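Local coordinates for protein taurocyamine kinase (Schistosoma mansoni, PDB 4WOD) that reversibly transfers a phosphate group between ATP and the guanidino compound taurocyamine, using magnesium as cofactor, at residues K148-Y160 with K241-L254. The protein carries 4 engineered substitutions. Sequence-based numbering, arbitrary orientation.
Sequences KISTALHNLSGEY and KRLADAIQELSKSL
Tyr160 turns its ring toward helix 236-251 with CG beside its own backbone N (chi1 -56°). This lays one ring face on Ala246, whose CB sits 4.0 Å from the Tyr160 ring centroid in a CH-pi contact. The same turn brings Tyr160 OH within 2.6 Å of Arg242 O. The hydroxyl donates in the carbonyl plane, onto a lone pair. The helix bond from Ala246 N to Arg242 O is weak, and the phenol gives that carbonyl a second, shorter bond. One water is hydrogen-bonded to Tyr160 OH, Glu159 OE1 and Asp245 OD2, and joins the hydroxyl to both carboxylates. Glu159 reaches out with CG anti to its backbone N (chi1 -178°) and crosses Arg242 at about a right angle. Its OE2 makes a long, weak salt bridge to Arg242 NE at 3.4 Å. The guanidinium is held more firmly by Gln231 and the carbonyl of Asn214.

Further along, contacts are mostly apolar, though Glu249 OE1 nears Leu156 CD2. Leu250 CD2 touches Leu153 CD2 (3.8 Å) and Leu156 CD2 (3.9 Å), about a right angle apart. Ala152 CB meets Leu254 CD1 and Ser253 CB. Leu153 and Ala246 touch strand 215-219, so both segments pack on the sheet of the first catalytic domain. The chemistry implies an apolar seam between helix 139-154 with its following turn and segment 241-254, pinned at one end by Tyr160 of the 3-10 turn and a shared water.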
loop_
_atom_site.group_PDB
_atom_site.type_symbol
_atom_site.label_atom_id
_atom_site.label_comp_id
_atom_site.label_asym_id
_atom_site.label_seq_id
_atom_site.Cartn_x
_atom_site.Cartn_y
_atom_site.Cartn_z
ATOM N N LYS A 148 -13.985 0.456 -42.957
ATOM C CA LYS A 148 -15.269 0.705 -42.322
ATOM C C LYS A 148 -15.143 1.836 -41.304
ATOM O O LYS A 148 -15.957 2.775 -41.273
ATOM C CB LYS A 148 -15.771 -0.575 -41.647
ATOM C CG LYS A 148 -17.246 -0.583 -41.260
ATOM C CD LYS A 148 -17.552 -1.835 -40.409
ATOM C CE LYS A 148 -18.991 -2.270 -40.541
ATOM N NZ LYS A 148 -19.229 -3.011 -41.823
ATOM N N ILE A 149 -14.091 1.769 -40.492
ATOM C CA ILE A 149 -13.896 2.789 -39.462
ATOM C C ILE A 149 -13.462 4.151 -40.030
ATOM O O ILE A 149 -13.992 5.199 -39.609
ATOM C CB ILE A 149 -12.870 2.312 -38.403
ATOM C CG1 ILE A 149 -13.458 1.128 -37.629
ATOM C CG2 ILE A 149 -12.580 3.435 -37.427
ATOM C CD1 ILE A 149 -12.467 0.362 -36.743
ATOM N N SER A 150 -12.509 4.168 -40.965
ATOM C CA SER A 150 -12.070 5.466 -41.507
ATOM C C SER A 150 -13.210 6.148 -42.254
ATOM O O SER A 150 -13.290 7.375 -42.288
ATOM C CB SER A 150 -10.860 5.323 -42.428
ATOM O OG SER A 150 -11.174 4.510 -43.541
ATOM N N THR A 151 -14.101 5.351 -42.829
ATOM C CA THR A 151 -15.247 5.918 -43.539
ATOM C C THR A 151 -16.197 6.620 -42.564
ATOM O O THR A 151 -16.686 7.720 -42.844
ATOM C CB THR A 151 -16.021 4.844 -44.326
ATOM O OG1 THR A 151 -15.191 4.297 -45.351
ATOM C CG2 THR A 151 -17.269 5.452 -44.973
ATOM N N ALA A 152 -16.451 5.974 -41.426
ATOM C CA ALA A 152 -17.234 6.555 -40.338
ATOM C C ALA A 152 -16.575 7.830 -39.801
ATOM O O ALA A 152 -17.259 8.807 -39.492
ATOM C CB ALA A 152 -17.426 5.541 -39.198
ATOM N N LEU A 153 -15.251 7.822 -39.690
ATOM C CA LEU A 153 -14.538 8.999 -39.185
ATOM C C LEU A 153 -14.597 10.136 -40.192
ATOM O O LEU A 153 -14.651 11.304 -39.814
ATOM C CB LEU A 153 -13.081 8.670 -38.864
ATOM C CG LEU A 153 -12.786 7.807 -37.632
ATOM C CD1 LEU A 153 -11.291 7.628 -37.465
ATOM C CD2 LEU A 153 -13.384 8.463 -36.407
ATOM N N HIS A 154 -14.585 9.798 -41.477
ATOM C CA HIS A 154 -14.620 10.819 -42.519
ATOM C C HIS A 154 -15.948 11.556 -42.505
ATOM O O HIS A 154 -16.069 12.642 -43.072
ATOM C CB HIS A 154 -14.376 10.199 -43.896
ATOM C CG HIS A 154 -13.904 11.183 -44.922
ATOM N ND1 HIS A 154 -14.311 12.499 -44.935
ATOM C CD2 HIS A 154 -13.040 11.046 -45.956
ATOM C CE1 HIS A 154 -13.728 13.130 -45.939
ATOM N NE2 HIS A 154 -12.950 12.271 -46.575
ATOM N N ASN A 155 -16.941 10.966 -41.846
ATOM C CA ASN A 155 -18.283 11.523 -41.830
ATOM C C ASN A 155 -18.616 12.312 -40.558
ATOM O O ASN A 155 -19.750 12.749 -40.375
ATOM C CB ASN A 155 -19.304 10.403 -42.051
ATOM C CG ASN A 155 -19.252 9.840 -43.473
ATOM O OD1 ASN A 155 -18.898 10.549 -44.419
ATOM N ND2 ASN A 155 -19.598 8.562 -43.626
ATOM N N LEU A 156 -17.636 12.506 -39.683
ATOM C CA LEU A 156 -17.831 13.387 -38.528
ATOM C C LEU A 156 -17.801 14.836 -39.004
ATOM O O LEU A 156 -16.980 15.196 -39.855
ATOM C CB LEU A 156 -16.751 13.166 -37.462
ATOM C CG LEU A 156 -16.669 11.833 -36.726
ATOM C CD1 LEU A 156 -15.315 11.740 -36.055
ATOM C CD2 LEU A 156 -17.771 11.684 -35.694
ATOM N N SER A 157 -18.669 15.672 -38.444
ATOM C CA SER A 157 -18.773 17.058 -38.912
ATOM C C SER A 157 -17.851 18.019 -38.172
ATOM O O SER A 157 -16.998 17.605 -37.394
ATOM C CB SER A 157 -20.221 17.568 -38.802
ATOM O OG SER A 157 -21.067 16.977 -39.780
ATOM N N GLY A 158 -18.062 19.306 -38.446
ATOM C CA GLY A 158 -17.319 20.431 -37.904
ATOM C C GLY A 158 -16.089 20.218 -37.049
ATOM O O GLY A 158 -14.993 20.049 -37.568
ATOM N N GLU A 159 -16.280 20.240 -35.734
ATOM C CA GLU A 159 -15.186 20.149 -34.758
ATOM C C GLU A 159 -14.230 18.990 -35.019
ATOM O O GLU A 159 -13.022 19.094 -34.794
ATOM C CB GLU A 159 -15.757 20.015 -33.344
ATOM C CG GLU A 159 -14.700 19.954 -32.253
ATOM C CD GLU A 159 -15.307 19.906 -30.874
ATOM O OE1 GLU A 159 -16.484 19.503 -30.763
ATOM O OE2 GLU A 159 -14.611 20.279 -29.903
ATOM N N TYR A 160 -14.773 17.892 -35.519
ATOM C CA TYR A 160 -13.985 16.682 -35.664
ATOM C C TYR A 160 -13.284 16.587 -37.007
ATOM O O TYR A 160 -12.559 15.625 -37.252
ATOM C CB TYR A 160 -14.881 15.469 -35.418
ATOM C CG TYR A 160 -15.537 15.580 -34.062
ATOM C CD1 TYR A 160 -14.830 15.297 -32.903
ATOM C CD2 TYR A 160 -16.836 16.027 -33.942
ATOM C CE1 TYR A 160 -15.420 15.418 -31.661
ATOM C CE2 TYR A 160 -17.431 16.159 -32.714
ATOM C CZ TYR A 160 -16.717 15.857 -31.576
ATOM O OH TYR A 160 -17.329 15.993 -30.359
ATOM N N LYS A 241 -17.204 16.280 -22.994
ATOM C CA LYS A 241 -18.254 16.557 -23.966
ATOM C C LYS A 241 -17.785 16.269 -25.380
ATOM O O LYS A 241 -18.529 15.689 -26.169
ATOM C CB LYS A 241 -18.721 18.011 -23.874
ATOM C CG LYS A 241 -19.760 18.250 -22.803
ATOM C CD LYS A 241 -20.225 19.710 -22.781
ATOM C CE LYS A 241 -20.962 20.006 -21.470
ATOM N NZ LYS A 241 -21.733 21.301 -21.465
ATOM N N ARG A 242 -16.563 16.686 -25.703
ATOM C CA ARG A 242 -16.012 16.479 -27.042
ATOM C C ARG A 242 -15.935 14.988 -27.351
ATOM O O ARG A 242 -16.303 14.548 -28.439
ATOM C CB ARG A 242 -14.625 17.111 -27.174
ATOM C CG ARG A 242 -14.006 17.003 -28.550
ATOM C CD ARG A 242 -12.589 17.552 -28.510
ATOM N NE ARG A 242 -12.606 18.746 -27.691
ATOM C CZ ARG A 242 -11.725 19.042 -26.747
ATOM N NH1 ARG A 242 -10.694 18.256 -26.506
ATOM N NH2 ARG A 242 -11.880 20.157 -26.054
ATOM N N LEU A 243 -15.472 14.217 -26.371
ATOM C CA LEU A 243 -15.424 12.769 -26.509
ATOM C C LEU A 243 -16.805 12.157 -26.675
ATOM O O LEU A 243 -17.011 11.331 -27.563
ATOM C CB LEU A 243 -14.749 12.127 -25.310
ATOM C CG LEU A 243 -14.644 10.602 -25.420
ATOM C CD1 LEU A 243 -13.734 10.197 -26.565
ATOM C CD2 LEU A 243 -14.127 10.013 -24.105
ATOM N N ALA A 244 -17.741 12.549 -25.809
ATOM C CA ALA A 244 -19.074 11.957 -25.795
ATOM C C ALA A 244 -19.781 12.212 -27.122
ATOM O O ALA A 244 -20.396 11.306 -27.690
ATOM C CB ALA A 244 -19.897 12.509 -24.652
ATOM N N ASP A 245 -19.701 13.448 -27.609
ATOM C CA ASP A 245 -20.362 13.807 -28.875
ATOM C C ASP A 245 -19.898 12.921 -30.028
ATOM O O ASP A 245 -20.721 12.419 -30.792
ATOM C CB ASP A 245 -20.117 15.269 -29.247
ATOM C CG ASP A 245 -20.994 16.232 -28.470
ATOM O OD1 ASP A 245 -21.978 15.776 -27.846
ATOM O OD2 ASP A 245 -20.709 17.453 -28.507
ATOM N N ALA A 246 -18.588 12.713 -30.124
ATOM C CA ALA A 246 -18.002 11.964 -31.229
ATOM C C ALA A 246 -18.438 10.507 -31.242
ATOM O O ALA A 246 -18.782 9.966 -32.305
ATOM C CB ALA A 246 -16.482 12.046 -31.186
ATOM N N ILE A 247 -18.421 9.862 -30.079
ATOM C CA ILE A 247 -18.715 8.427 -30.064
ATOM C C ILE A 247 -20.210 8.198 -30.333
ATOM O O ILE A 247 -20.601 7.223 -30.976
ATOM C CB ILE A 247 -18.267 7.764 -28.735
ATOM C CG1 ILE A 247 -18.155 6.239 -28.909
ATOM C CG2 ILE A 247 -19.173 8.137 -27.582
ATOM C CD1 ILE A 247 -17.164 5.827 -30.021
ATOM N N GLN A 248 -21.046 9.120 -29.869
ATOM C CA GLN A 248 -22.458 9.061 -30.187
ATOM C C GLN A 248 -22.668 9.198 -31.697
ATOM O O GLN A 248 -23.433 8.436 -32.296
ATOM C CB GLN A 248 -23.213 10.142 -29.391
ATOM C CG GLN A 248 -23.143 9.888 -27.875
ATOM C CD GLN A 248 -23.908 10.913 -27.042
ATOM O OE1 GLN A 248 -24.235 12.005 -27.512
ATOM N NE2 GLN A 248 -24.222 10.547 -25.807
ATOM N N GLU A 249 -21.953 10.125 -32.324
ATOM C CA GLU A 249 -22.032 10.273 -33.778
ATOM C C GLU A 249 -21.538 8.996 -34.486
ATOM O O GLU A 249 -22.202 8.488 -35.385
ATOM C CB GLU A 249 -21.242 11.501 -34.245
ATOM C CG GLU A 249 -21.825 12.830 -33.725
ATOM C CD GLU A 249 -21.356 14.069 -34.499
ATOM O OE1 GLU A 249 -20.316 14.009 -35.194
ATOM O OE2 GLU A 249 -22.038 15.117 -34.413
ATOM N N LEU A 250 -20.396 8.467 -34.053
ATOM C CA LEU A 250 -19.821 7.276 -34.682
ATOM C C LEU A 250 -20.764 6.075 -34.574
ATOM O O LEU A 250 -20.857 5.271 -35.503
ATOM C CB LEU A 250 -18.456 6.948 -34.061
ATOM C CG LEU A 250 -17.310 7.880 -34.485
ATOM C CD1 LEU A 250 -15.982 7.556 -33.776
ATOM C CD2 LEU A 250 -17.121 7.891 -35.993
ATOM N N SER A 251 -21.467 5.975 -33.444
ATOM C CA SER A 251 -22.463 4.929 -33.201
ATOM C C SER A 251 -23.531 4.842 -34.281
ATOM O O SER A 251 -24.127 3.797 -34.483
ATOM C CB SER A 251 -23.156 5.150 -31.850
ATOM O OG SER A 251 -22.270 4.822 -30.802
ATOM N N LYS A 252 -23.798 5.948 -34.956
ATOM C CA LYS A 252 -24.804 5.920 -36.010
ATOM C C LYS A 252 -24.303 5.118 -37.208
ATOM O O LYS A 252 -25.110 4.624 -37.999
ATOM C CB LYS A 252 -25.178 7.337 -36.435
ATOM C CG LYS A 252 -25.747 8.175 -35.314
ATOM C CD LYS A 252 -26.065 9.574 -35.800
ATOM C CE LYS A 252 -26.362 10.502 -34.635
ATOM N NZ LYS A 252 -26.485 11.912 -35.072
ATOM N N SER A 253 -22.981 4.987 -37.328
ATOM C CA SER A 253 -22.361 4.331 -38.477
ATOM C C SER A 253 -21.846 2.942 -38.153
ATOM O O SER A 253 -21.798 2.074 -39.016
ATOM C CB SER A 253 -21.192 5.161 -39.016
ATOM O OG SER A 253 -21.621 6.447 -39.397
ATOM N N LEU A 254 -21.413 2.754 -36.914
ATOM C CA LEU A 254 -20.761 1.511 -36.526
ATOM C C LEU A 254 -21.575 0.834 -35.443
ATOM O O LEU A 254 -22.061 1.485 -34.514
ATOM C CB LEU A 254 -19.327 1.773 -36.027
ATOM C CG LEU A 254 -18.410 2.552 -36.973
ATOM C CD1 LEU A 254 -17.207 3.153 -36.236
ATOM C CD2 LEU A 254 -17.930 1.642 -38.087
HETATM O O HOH W 1 -18.770 18.286 -30.201
#